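Local coordinates for protein beta 1-3 glucanase (Clostridium beijerinckii NCIMB 8052, PDB 5H4E) that probably hydrolyses beta-1,3-glucosidic linkages in glucan polysaccharides, as a bacterial glycoside hydrolase of family GH64, at residues K14-G19 with I370-W375; D24-A29 with C79-Q84; M135-E140 with V155-Y160; Y160-Q165 with Y176-T181. All coordinates share one frame; numbering follows the deposited sequence.

Interaction 1: residues K14-G19 with I370-W375; sequences KNNTNG and IINVGW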
# COMPACT_ATOMS: atom_id res chain seq x y z
N LYS A 14 -12.06 -15.67 0.02
CA LYS A 14 -13.47 -15.83 0.39
C LYS A 14 -14.35 -14.80 -0.31
O LYS A 14 -14.14 -13.59 -0.19
CB LYS A 14 -13.64 -15.73 1.91
CG LYS A 14 -15.06 -15.94 2.39
CD LYS A 14 -15.46 -17.41 2.36
CE LYS A 14 -16.90 -17.57 2.83
NZ LYS A 14 -17.18 -16.67 4.00
N ASN A 15 -15.35 -15.29 -1.04
CA ASN A 15 -16.26 -14.44 -1.80
C ASN A 15 -17.36 -13.85 -0.93
O ASN A 15 -18.31 -14.56 -0.55
CB ASN A 15 -16.85 -15.27 -2.95
CG ASN A 15 -17.73 -14.47 -3.91
OD1 ASN A 15 -18.09 -13.33 -3.65
ND2 ASN A 15 -18.08 -15.09 -5.02
N ASN A 16 -17.25 -12.57 -0.61
CA ASN A 16 -18.26 -11.89 0.20
C ASN A 16 -18.99 -10.80 -0.58
O ASN A 16 -19.42 -9.80 -0.01
CB ASN A 16 -17.64 -11.30 1.47
CG ASN A 16 -17.10 -12.36 2.41
OD1 ASN A 16 -17.70 -13.42 2.57
ND2 ASN A 16 -15.96 -12.08 3.03
N THR A 17 -19.10 -11.00 -1.89
CA THR A 17 -19.69 -9.99 -2.77
C THR A 17 -21.22 -10.09 -2.81
O THR A 17 -21.88 -9.35 -3.55
CB THR A 17 -19.13 -10.10 -4.20
OG1 THR A 17 -19.58 -11.32 -4.81
CG2 THR A 17 -17.61 -10.09 -4.18
N ASN A 18 -21.76 -11.00 -2.00
CA ASN A 18 -23.22 -11.14 -1.84
C ASN A 18 -23.98 -11.25 -3.16
O ASN A 18 -25.08 -10.71 -3.29
CB ASN A 18 -23.78 -9.96 -1.03
CG ASN A 18 -23.46 -10.06 0.46
OD1 ASN A 18 -23.42 -11.16 1.03
ND2 ASN A 18 -23.24 -8.91 1.10
N GLY A 19 -23.38 -11.93 -4.13
CA GLY A 19 -24.04 -12.23 -5.39
C GLY A 19 -23.65 -11.33 -6.55
O GLY A 19 -24.10 -11.54 -7.66
N ILE A 370 -7.21 -15.71 5.51
CA ILE A 370 -8.40 -15.62 4.68
C ILE A 370 -8.47 -14.23 4.05
O ILE A 370 -8.41 -13.22 4.75
CB ILE A 370 -9.71 -15.82 5.48
CG1 ILE A 370 -9.72 -17.15 6.26
CG2 ILE A 370 -10.92 -15.68 4.56
CD1 ILE A 370 -9.65 -18.36 5.41
N ILE A 371 -8.60 -14.17 2.73
CA ILE A 371 -8.76 -12.88 2.08
C ILE A 371 -10.21 -12.72 1.67
O ILE A 371 -10.70 -13.35 0.74
CB ILE A 371 -7.80 -12.72 0.91
CG1 ILE A 371 -6.38 -12.99 1.42
CG2 ILE A 371 -7.89 -11.30 0.33
CD1 ILE A 371 -5.34 -13.10 0.34
N ASN A 372 -10.89 -11.88 2.44
CA ASN A 372 -12.31 -11.63 2.30
C ASN A 372 -12.57 -10.52 1.31
O ASN A 372 -12.36 -9.36 1.63
CB ASN A 372 -12.93 -11.27 3.65
CG ASN A 372 -12.92 -12.42 4.62
OD1 ASN A 372 -13.59 -13.44 4.40
ND2 ASN A 372 -12.16 -12.28 5.69
N VAL A 373 -13.05 -10.87 0.12
CA VAL A 373 -13.26 -9.84 -0.89
C VAL A 373 -14.76 -9.58 -1.05
O VAL A 373 -15.55 -10.51 -1.20
CB VAL A 373 -12.58 -10.23 -2.24
CG1 VAL A 373 -11.05 -10.30 -2.05
CG2 VAL A 373 -13.14 -11.57 -2.83
N GLY A 374 -15.15 -8.31 -0.97
CA GLY A 374 -16.55 -7.97 -0.85
C GLY A 374 -17.06 -6.97 -1.86
O GLY A 374 -16.41 -6.71 -2.88
N TRP A 375 -18.24 -6.41 -1.58
CA TRP A 375 -18.89 -5.50 -2.52
C TRP A 375 -19.91 -4.61 -1.81
O TRP A 375 -20.29 -4.91 -0.67
CB TRP A 375 -19.56 -6.29 -3.65
CG TRP A 375 -20.00 -5.42 -4.80
CD1 TRP A 375 -21.27 -5.02 -5.07
CD2 TRP A 375 -19.16 -4.82 -5.80
NE1 TRP A 375 -21.28 -4.20 -6.18
CE2 TRP A 375 -20.00 -4.07 -6.65
CE3 TRP A 375 -17.79 -4.84 -6.06
CZ2 TRP A 375 -19.51 -3.36 -7.75
CZ3 TRP A 375 -17.30 -4.12 -7.15
CH2 TRP A 375 -18.17 -3.40 -7.98
O HOH W 1 -15.15 -8.91 2.26

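Interaction 2: residues D24-A29 with C79-Q84; sequences DQIYWA and CKASQQ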
# COMPACT_ATOMS: atom_id res chain seq x y z
N ASP A 24 -16.43 -18.03 -10.22
CA ASP A 24 -16.02 -18.12 -11.61
C ASP A 24 -15.71 -16.73 -12.20
O ASP A 24 -15.21 -16.62 -13.31
CB ASP A 24 -17.12 -18.80 -12.43
CG ASP A 24 -16.60 -19.38 -13.73
OD1 ASP A 24 -15.64 -20.18 -13.69
OD2 ASP A 24 -17.15 -19.02 -14.79
N GLN A 25 -16.01 -15.68 -11.43
CA GLN A 25 -15.78 -14.31 -11.89
C GLN A 25 -14.73 -13.58 -11.05
O GLN A 25 -14.55 -12.36 -11.16
CB GLN A 25 -17.10 -13.53 -11.86
CG GLN A 25 -18.15 -14.12 -12.79
CD GLN A 25 -19.51 -13.51 -12.61
OE1 GLN A 25 -19.91 -13.15 -11.50
NE2 GLN A 25 -20.26 -13.39 -13.71
N ILE A 26 -14.04 -14.33 -10.20
CA ILE A 26 -12.98 -13.78 -9.36
C ILE A 26 -11.65 -14.39 -9.78
O ILE A 26 -11.54 -15.61 -9.88
CB ILE A 26 -13.26 -14.04 -7.88
CG1 ILE A 26 -14.56 -13.36 -7.46
CG2 ILE A 26 -12.09 -13.55 -7.01
CD1 ILE A 26 -15.01 -13.72 -6.04
N TYR A 27 -10.66 -13.55 -10.04
CA TYR A 27 -9.36 -14.03 -10.50
C TYR A 27 -8.24 -13.65 -9.55
O TYR A 27 -8.18 -12.51 -9.11
CB TYR A 27 -9.04 -13.45 -11.87
CG TYR A 27 -10.04 -13.80 -12.94
CD1 TYR A 27 -9.74 -14.76 -13.92
CD2 TYR A 27 -11.29 -13.18 -13.00
CE1 TYR A 27 -10.64 -15.09 -14.91
CE2 TYR A 27 -12.21 -13.51 -14.01
CZ TYR A 27 -11.87 -14.46 -14.96
OH TYR A 27 -12.75 -14.81 -15.96
N TRP A 28 -7.35 -14.58 -9.23
CA TRP A 28 -6.18 -14.22 -8.43
C TRP A 28 -4.86 -14.61 -9.08
O TRP A 28 -4.79 -15.58 -9.85
CB TRP A 28 -6.28 -14.84 -7.04
CG TRP A 28 -6.20 -16.33 -7.04
CD1 TRP A 28 -7.25 -17.20 -7.10
CD2 TRP A 28 -5.02 -17.12 -6.97
NE1 TRP A 28 -6.80 -18.49 -7.06
CE2 TRP A 28 -5.43 -18.47 -6.99
CE3 TRP A 28 -3.66 -16.83 -6.88
CZ2 TRP A 28 -4.52 -19.52 -6.94
CZ3 TRP A 28 -2.76 -17.88 -6.83
CH2 TRP A 28 -3.20 -19.21 -6.85
N ALA A 29 -3.82 -13.83 -8.77
CA ALA A 29 -2.45 -14.13 -9.15
C ALA A 29 -1.54 -13.61 -8.05
O ALA A 29 -1.81 -12.57 -7.46
CB ALA A 29 -2.09 -13.47 -10.49
N CYS A 79 -5.78 -17.10 -12.00
CA CYS A 79 -6.57 -18.31 -11.79
C CYS A 79 -7.96 -17.95 -11.28
O CYS A 79 -8.09 -17.10 -10.40
CB CYS A 79 -5.85 -19.24 -10.81
SG CYS A 79 -6.75 -20.77 -10.36
N LYS A 80 -9.01 -18.56 -11.84
CA LYS A 80 -10.37 -18.34 -11.33
C LYS A 80 -10.53 -18.97 -9.96
O LYS A 80 -10.03 -20.07 -9.73
CB LYS A 80 -11.42 -18.92 -12.28
CG LYS A 80 -11.60 -18.17 -13.61
CD LYS A 80 -12.64 -18.86 -14.51
CE LYS A 80 -12.85 -18.04 -15.77
NZ LYS A 80 -14.08 -18.39 -16.56
N ALA A 81 -11.25 -18.31 -9.06
CA ALA A 81 -11.53 -18.90 -7.75
C ALA A 81 -12.26 -20.24 -7.90
O ALA A 81 -12.13 -21.14 -7.06
CB ALA A 81 -12.34 -17.95 -6.88
N SER A 82 -13.02 -20.38 -8.98
CA SER A 82 -13.77 -21.61 -9.21
C SER A 82 -12.85 -22.78 -9.58
O SER A 82 -13.18 -23.92 -9.28
CB SER A 82 -14.83 -21.38 -10.30
OG SER A 82 -14.24 -21.01 -11.52
N GLN A 83 -11.72 -22.50 -10.22
CA GLN A 83 -10.69 -23.52 -10.46
C GLN A 83 -9.95 -23.86 -9.16
O GLN A 83 -9.82 -25.02 -8.81
CB GLN A 83 -9.68 -23.06 -11.51
CG GLN A 83 -8.47 -24.02 -11.63
CD GLN A 83 -7.60 -23.77 -12.86
OE1 GLN A 83 -7.79 -22.80 -13.59
NE2 GLN A 83 -6.62 -24.65 -13.08
N GLN A 84 -9.46 -22.84 -8.46
CA GLN A 84 -8.84 -23.04 -7.17
C GLN A 84 -9.00 -21.76 -6.35
O GLN A 84 -8.57 -20.70 -6.78
CB GLN A 84 -7.36 -23.41 -7.31
CG GLN A 84 -6.68 -23.76 -5.98
CD GLN A 84 -5.30 -24.38 -6.17
OE1 GLN A 84 -5.16 -25.41 -6.84
NE2 GLN A 84 -4.29 -23.76 -5.59

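Interaction 3: residues M135-E140 with V155-Y160; sequences MFEWAE and VDQFCY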
# COMPACT_ATOMS: atom_id res chain seq x y z
N MET A 135 -12.28 -3.83 -11.78
CA MET A 135 -12.39 -3.95 -10.32
C MET A 135 -11.28 -4.84 -9.82
O MET A 135 -11.23 -6.03 -10.16
CB MET A 135 -13.74 -4.54 -9.92
CG MET A 135 -14.96 -3.76 -10.44
SD MET A 135 -15.16 -2.10 -9.76
CE MET A 135 -14.37 -1.13 -11.03
N PHE A 136 -10.35 -4.27 -9.06
CA PHE A 136 -9.28 -5.08 -8.48
C PHE A 136 -8.73 -4.45 -7.21
O PHE A 136 -8.84 -3.23 -7.01
CB PHE A 136 -8.13 -5.28 -9.49
CG PHE A 136 -7.30 -4.04 -9.73
CD1 PHE A 136 -6.20 -3.76 -8.94
CD2 PHE A 136 -7.62 -3.17 -10.76
CE1 PHE A 136 -5.44 -2.63 -9.15
CE2 PHE A 136 -6.86 -2.03 -10.98
CZ PHE A 136 -5.77 -1.76 -10.18
N GLU A 137 -8.16 -5.29 -6.35
CA GLU A 137 -7.34 -4.87 -5.22
C GLU A 137 -6.13 -5.80 -5.19
O GLU A 137 -6.09 -6.78 -5.95
CB GLU A 137 -8.11 -4.95 -3.90
CG GLU A 137 -9.38 -4.13 -3.87
CD GLU A 137 -9.14 -2.63 -3.64
OE1 GLU A 137 -7.97 -2.17 -3.71
OE2 GLU A 137 -10.13 -1.92 -3.38
N TRP A 138 -5.14 -5.50 -4.36
CA TRP A 138 -4.11 -6.50 -4.05
C TRP A 138 -3.79 -6.53 -2.55
O TRP A 138 -3.90 -5.53 -1.85
CB TRP A 138 -2.83 -6.27 -4.89
CG TRP A 138 -1.99 -5.06 -4.54
CD1 TRP A 138 -1.08 -4.96 -3.53
CD2 TRP A 138 -1.96 -3.80 -5.22
NE1 TRP A 138 -0.49 -3.72 -3.53
CE2 TRP A 138 -1.02 -2.98 -4.56
CE3 TRP A 138 -2.64 -3.28 -6.33
CZ2 TRP A 138 -0.75 -1.67 -4.96
CZ3 TRP A 138 -2.37 -1.98 -6.73
CH2 TRP A 138 -1.43 -1.18 -6.04
N ALA A 139 -3.44 -7.72 -2.07
CA ALA A 139 -2.85 -7.89 -0.74
C ALA A 139 -1.34 -7.84 -0.89
O ALA A 139 -0.79 -8.36 -1.87
CB ALA A 139 -3.30 -9.20 -0.11
N GLU A 140 -0.65 -7.20 0.06
CA GLU A 140 0.81 -7.20 0.05
C GLU A 140 1.32 -8.16 1.11
O GLU A 140 0.74 -8.24 2.19
CB GLU A 140 1.35 -5.78 0.29
CG GLU A 140 0.91 -4.81 -0.82
CD GLU A 140 1.32 -3.38 -0.57
OE1 GLU A 140 1.42 -2.97 0.60
OE2 GLU A 140 1.50 -2.65 -1.56
N VAL A 155 -3.14 2.65 -0.20
CA VAL A 155 -2.11 3.64 -0.50
C VAL A 155 -2.33 4.25 -1.89
O VAL A 155 -2.09 5.43 -2.10
CB VAL A 155 -0.71 3.02 -0.38
CG1 VAL A 155 0.36 3.94 -0.95
CG2 VAL A 155 -0.43 2.71 1.09
N ASP A 156 -2.82 3.44 -2.83
CA ASP A 156 -3.07 3.92 -4.19
C ASP A 156 -4.55 4.19 -4.48
O ASP A 156 -4.88 5.09 -5.26
CB ASP A 156 -2.55 2.90 -5.22
CG ASP A 156 -1.05 2.96 -5.41
OD1 ASP A 156 -0.41 3.86 -4.84
OD2 ASP A 156 -0.50 2.12 -6.14
N GLN A 157 -5.44 3.42 -3.86
CA GLN A 157 -6.85 3.45 -4.23
C GLN A 157 -7.78 2.80 -3.21
O GLN A 157 -7.34 2.05 -2.33
CB GLN A 157 -7.04 2.74 -5.58
CG GLN A 157 -6.63 1.29 -5.48
CD GLN A 157 -7.19 0.41 -6.59
OE1 GLN A 157 -7.20 0.80 -7.76
NE2 GLN A 157 -7.64 -0.78 -6.23
N PHE A 158 -9.07 3.11 -3.34
CA PHE A 158 -10.14 2.25 -2.86
C PHE A 158 -11.02 1.84 -4.02
O PHE A 158 -11.66 2.71 -4.65
CB PHE A 158 -11.00 2.92 -1.80
CG PHE A 158 -12.21 2.11 -1.42
CD1 PHE A 158 -12.13 1.15 -0.43
CD2 PHE A 158 -13.41 2.28 -2.08
CE1 PHE A 158 -13.23 0.37 -0.10
CE2 PHE A 158 -14.52 1.52 -1.76
CZ PHE A 158 -14.43 0.56 -0.77
N CYS A 159 -11.11 0.54 -4.29
CA CYS A 159 -11.98 0.03 -5.35
C CYS A 159 -13.15 -0.78 -4.77
O CYS A 159 -14.30 -0.46 -5.02
CB CYS A 159 -11.19 -0.82 -6.35
SG CYS A 159 -12.23 -1.50 -7.66
N TYR A 160 -12.85 -1.84 -4.01
CA TYR A 160 -13.91 -2.60 -3.36
C TYR A 160 -13.48 -2.97 -1.95
O TYR A 160 -12.28 -3.05 -1.67
CB TYR A 160 -14.29 -3.86 -4.18
CG TYR A 160 -13.21 -4.91 -4.40
CD1 TYR A 160 -12.83 -5.77 -3.37
CD2 TYR A 160 -12.60 -5.07 -5.65
CE1 TYR A 160 -11.86 -6.74 -3.57
CE2 TYR A 160 -11.63 -6.05 -5.87
CZ TYR A 160 -11.26 -6.89 -4.81
OH TYR A 160 -10.31 -7.87 -5.00

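Interaction 4: residues Y160-Q165 with Y176-T181; sequences YPYNIQ and YGDTGT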
# COMPACT_ATOMS: atom_id res chain seq x y z
N TYR A 160 -12.85 -1.84 -4.01
CA TYR A 160 -13.91 -2.60 -3.36
C TYR A 160 -13.48 -2.97 -1.95
O TYR A 160 -12.28 -3.05 -1.67
CB TYR A 160 -14.29 -3.86 -4.18
CG TYR A 160 -13.21 -4.91 -4.40
CD1 TYR A 160 -12.83 -5.77 -3.37
CD2 TYR A 160 -12.60 -5.07 -5.65
CE1 TYR A 160 -11.86 -6.74 -3.57
CE2 TYR A 160 -11.63 -6.05 -5.87
CZ TYR A 160 -11.26 -6.89 -4.81
OH TYR A 160 -10.31 -7.87 -5.00
N PRO A 161 -14.45 -3.18 -1.04
CA PRO A 161 -14.05 -3.47 0.34
C PRO A 161 -13.43 -4.86 0.50
O PRO A 161 -13.95 -5.84 -0.05
CB PRO A 161 -15.36 -3.37 1.12
CG PRO A 161 -16.42 -3.64 0.11
CD PRO A 161 -15.91 -3.06 -1.18
N TYR A 162 -12.32 -4.94 1.23
CA TYR A 162 -11.72 -6.25 1.51
C TYR A 162 -10.94 -6.20 2.82
O TYR A 162 -10.58 -5.14 3.32
CB TYR A 162 -10.83 -6.74 0.35
CG TYR A 162 -9.47 -6.07 0.15
CD1 TYR A 162 -8.32 -6.83 -0.00
CD2 TYR A 162 -9.35 -4.68 0.05
CE1 TYR A 162 -7.08 -6.21 -0.22
CE2 TYR A 162 -8.12 -4.07 -0.17
CZ TYR A 162 -6.99 -4.84 -0.30
OH TYR A 162 -5.76 -4.22 -0.52
N ASN A 163 -10.76 -7.37 3.42
CA ASN A 163 -10.10 -7.45 4.71
C ASN A 163 -9.43 -8.79 4.76
O ASN A 163 -9.76 -9.69 3.98
CB ASN A 163 -11.11 -7.25 5.87
CG ASN A 163 -12.18 -8.34 5.95
OD1 ASN A 163 -11.93 -9.44 6.43
ND2 ASN A 163 -13.38 -8.01 5.51
N ILE A 164 -8.47 -8.93 5.67
CA ILE A 164 -7.70 -10.15 5.74
C ILE A 164 -7.71 -10.65 7.18
O ILE A 164 -7.54 -9.87 8.11
CB ILE A 164 -6.24 -9.93 5.24
CG1 ILE A 164 -6.26 -9.42 3.79
CG2 ILE A 164 -5.38 -11.21 5.41
CD1 ILE A 164 -4.90 -8.93 3.29
N GLN A 165 -7.92 -11.95 7.34
CA GLN A 165 -7.75 -12.60 8.63
C GLN A 165 -6.49 -13.43 8.62
O GLN A 165 -6.37 -14.36 7.84
CB GLN A 165 -8.95 -13.49 8.96
CG GLN A 165 -8.76 -14.33 10.24
CD GLN A 165 -9.87 -15.36 10.43
OE1 GLN A 165 -10.64 -15.63 9.51
NE2 GLN A 165 -9.95 -15.93 11.63
N TYR A 176 -7.80 -7.43 9.81
CA TYR A 176 -7.70 -6.01 9.49
C TYR A 176 -8.15 -5.75 8.06
O TYR A 176 -7.82 -6.51 7.15
CB TYR A 176 -6.26 -5.50 9.65
CG TYR A 176 -5.70 -5.56 11.05
CD1 TYR A 176 -6.53 -5.53 12.17
CD2 TYR A 176 -4.33 -5.62 11.26
CE1 TYR A 176 -6.01 -5.57 13.45
CE2 TYR A 176 -3.79 -5.65 12.54
CZ TYR A 176 -4.65 -5.63 13.64
OH TYR A 176 -4.14 -5.67 14.92
N GLY A 177 -8.91 -4.68 7.88
CA GLY A 177 -9.32 -4.24 6.55
C GLY A 177 -10.55 -3.37 6.60
O GLY A 177 -10.90 -2.83 7.67
N ASP A 178 -11.19 -3.19 5.45
CA ASP A 178 -12.36 -2.30 5.33
C ASP A 178 -13.57 -2.84 6.06
O ASP A 178 -13.76 -4.05 6.14
CB ASP A 178 -12.75 -2.11 3.86
CG ASP A 178 -11.58 -1.70 3.00
OD1 ASP A 178 -10.77 -0.88 3.46
OD2 ASP A 178 -11.46 -2.22 1.88
N THR A 179 -14.42 -1.93 6.51
CA THR A 179 -15.76 -2.31 6.97
C THR A 179 -16.79 -1.60 6.12
O THR A 179 -16.62 -0.42 5.79
CB THR A 179 -16.01 -1.94 8.44
OG1 THR A 179 -15.96 -0.51 8.58
CG2 THR A 179 -14.95 -2.57 9.32
N GLY A 180 -17.87 -2.29 5.76
CA GLY A 180 -18.94 -1.66 5.00
C GLY A 180 -18.99 -2.12 3.56
O GLY A 180 -18.05 -2.74 3.07
N THR A 181 -20.10 -1.81 2.90
CA THR A 181 -20.27 -2.10 1.48
C THR A 181 -19.63 -1.02 0.60
O THR A 181 -19.39 0.11 1.03
CB THR A 181 -21.76 -2.20 1.08
OG1 THR A 181 -22.33 -0.88 1.05
CG2 THR A 181 -22.54 -3.09 2.05
O HOH W 2 -8.67 -2.83 3.39
O HOH W 3 -14.02 -5.85 3.82

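Interaction 1: residues K14-G19 with I370-W375
N16 and N372 each swing CG away from their own carbonyl carbon (chi1 -65° and -68°), and the two amides meet on one face of the sheet with their planes 21° apart. N16 ND2, donating nearly within its own amide plane, reaches N372 OD1 at 3.1 Å in a bent bond that comes in from the flank of the carbonyl. K14 shares this face, its CB 3.4 Å from N372 OD1, while N372 ND2 goes the other way to N163. Beneath these side chains the first strand of the chain, 9-16, runs parallel to the last, 366-374, as neighbours inside a five-stranded mixed sheet. The backbone bonds alternate as parallel pairing requires: K14 N to I371 O at 2.8 Å, V373 N to K14 O at 2.9 Å, N16 N to V373 O at 2.7 Å. V373 and N15 lie on the other face, where V373 packs against Y101 and Y160. N15 OD1 makes an Asx turn, accepting T17 N and T17 OG1, both in its carbonyl plane. T17 is thereby set with CG2 3.6 Å from V373 O and CB 3.9 Å from W375 CB, the start of the C-terminal tryptophan side chain.

Interaction 2: residues D24-A29 with C79-Q84
An antiparallel pairing of W28 with C79 and Y27 with K80 fastens the two-residue strand 79-80 to strand 26-33, which on its other side bonds to S100 in strand 95-101. W28 and C79 form the hydrogen-bonded pair, with W28 N to C79 O at 2.9 Å and C79 N to W28 O at 2.8 Å; A81 N then reaches I26 O. W28 carries its indole between its backbone N and carbonyl carbon (chi1 66°), and this turns NE1 toward the end of the neighbouring segment. There it makes a nearly straight bond (168°) of 2.8 Å to Q84 O, which lies in the plane of the ring. C79 CB sits over one face of the same indole, 4.2 Å from the centroid of its five-membered ring, as a CH-pi contact, with SG oblique to it. Y27 and K80 lie on the opposite face of the sheet, side by side and pointing the same way. The extended lysine runs past the phenol, CG 3.5 Å from Y27 CE1, to a long salt bridge between K80 NZ and D24 OD2 at 3.6 Å. D24 OD1 uses its anti lone pair to accept S82 OG at 2.7 Å. Q84 N bonds back to K80 O, making this a short antiparallel strand that ends in an alpha-turn, paired onto the branched antiparallel sheet.

Interaction 3: residues M135-E140 with V155-Y160
E137 reaches from strand 136-144 of the large antiparallel sheet to hold the bend at 159-160, where the chain passes from strand 157-158 toward strand 162-168. The two segments cross steeply, and side chains rather than backbone pairing join them. Hydrogen bonds come first. E137 OE2 takes two successive backbone N-H groups, C159 N on its syn side and Y160 N on its anti side, each at 2.8 Å and each somewhat out of the carboxylate plane. R154 adds a salt bridge to the same oxygen. Q157 NE2 spends both its hydrogens within its amide plane: one goes to F136 O at 2.8 Å, the other to E137 OE1 at 2.9 Å. That amide stands nearly square to the carboxylate (87°) and meets OE1 from above its plane; Q157 OE1 turns to R205. Within strand 136-144 itself, W138 NE1 bonds along its ring plane to E140 OE2 at 3.0 Å. Sulfur packing is next, M135 SD resting 3.7 Å from C159 SG. Contacts with aromatic rings follow. Y160 folds its ring back between its own N and carbonyl carbon (chi1 62°), so that E137 CG lies 3.4 Å above the ring centre, a tight CH-pi contact. Y160 OH bonds to I99 O, which helps fix the ring. The F136 ring has Q157 NE2 over one face, toward the rim. D156 and W138 meet with carboxylate and indole planes steeply turned (79°): the W138 ring turns its edge to D156, with CH2 3.4 Å from D156 OD2.

Interaction 4: residues Y160-Q165 with Y176-T181
D178 sets its carboxylate beside the backbone of Y162, with CG turned away from its own carbonyl carbon (chi1 -51°) and the carboxylate plane 64° from the Y162 ring. OD2 accepts Y162 N at 2.9 Å from the anti side, and D178 N donates to Y162 O at 3.0 Å, so one residue engages both polar atoms of the tyrosine backbone. The side chain thus takes over the bonding just where the hairpin of strands 162-168 and 173-177 gives out. Within that hairpin I164 and Y176 form the hydrogen-bonded pair, with I164 N to Y176 O at 2.9 Å. N163 and G177 come next, their CA atoms only 3.8 Å apart. N163 CB lies 3.6 Å from G177 CA, the strands coming this close at the glycine. N163 ND2 donates to a water at 2.8 Å that in turn donates to D178 O, while N163 OD1 accepts N372 ND2. P161 CB rests 3.4 Å from G180 O, with CG beside it. D178 OD2 also has a salt bridge to R154. That oxygen is shared by the Y162 N-H and R154, which is consistent with a well-placed carboxylate, and the salt bridge links the end of the hairpin to R154.

Overall arrangement
Interactions 1 and 4 build the same five-stranded mixed sheet: strands 366-374 and 162-168 are neighbours there, bonded from G374 N to P161 O and from I370 N to Q165 O. Interaction 2 and the 135-140 side of interaction 3 belong to the larger antiparallel sheet, with centres about 17 Å apart. Interactions 3 and 4 are buried, share Y160, and use carboxylates on backbone N-H groups; R154 bridges E137 of one to D178 of the other. Interactions 1, 2 and 4 all contain strand pairing, whereas interaction 3 is joined by side chains. Interactions 1 and 2 are partly buried and touch through I26 against N15 and V373. V373 also packs on Y101 of strand 95-101, joining the two sheets. The lysine salt bridge of interaction 2 sits at the surface.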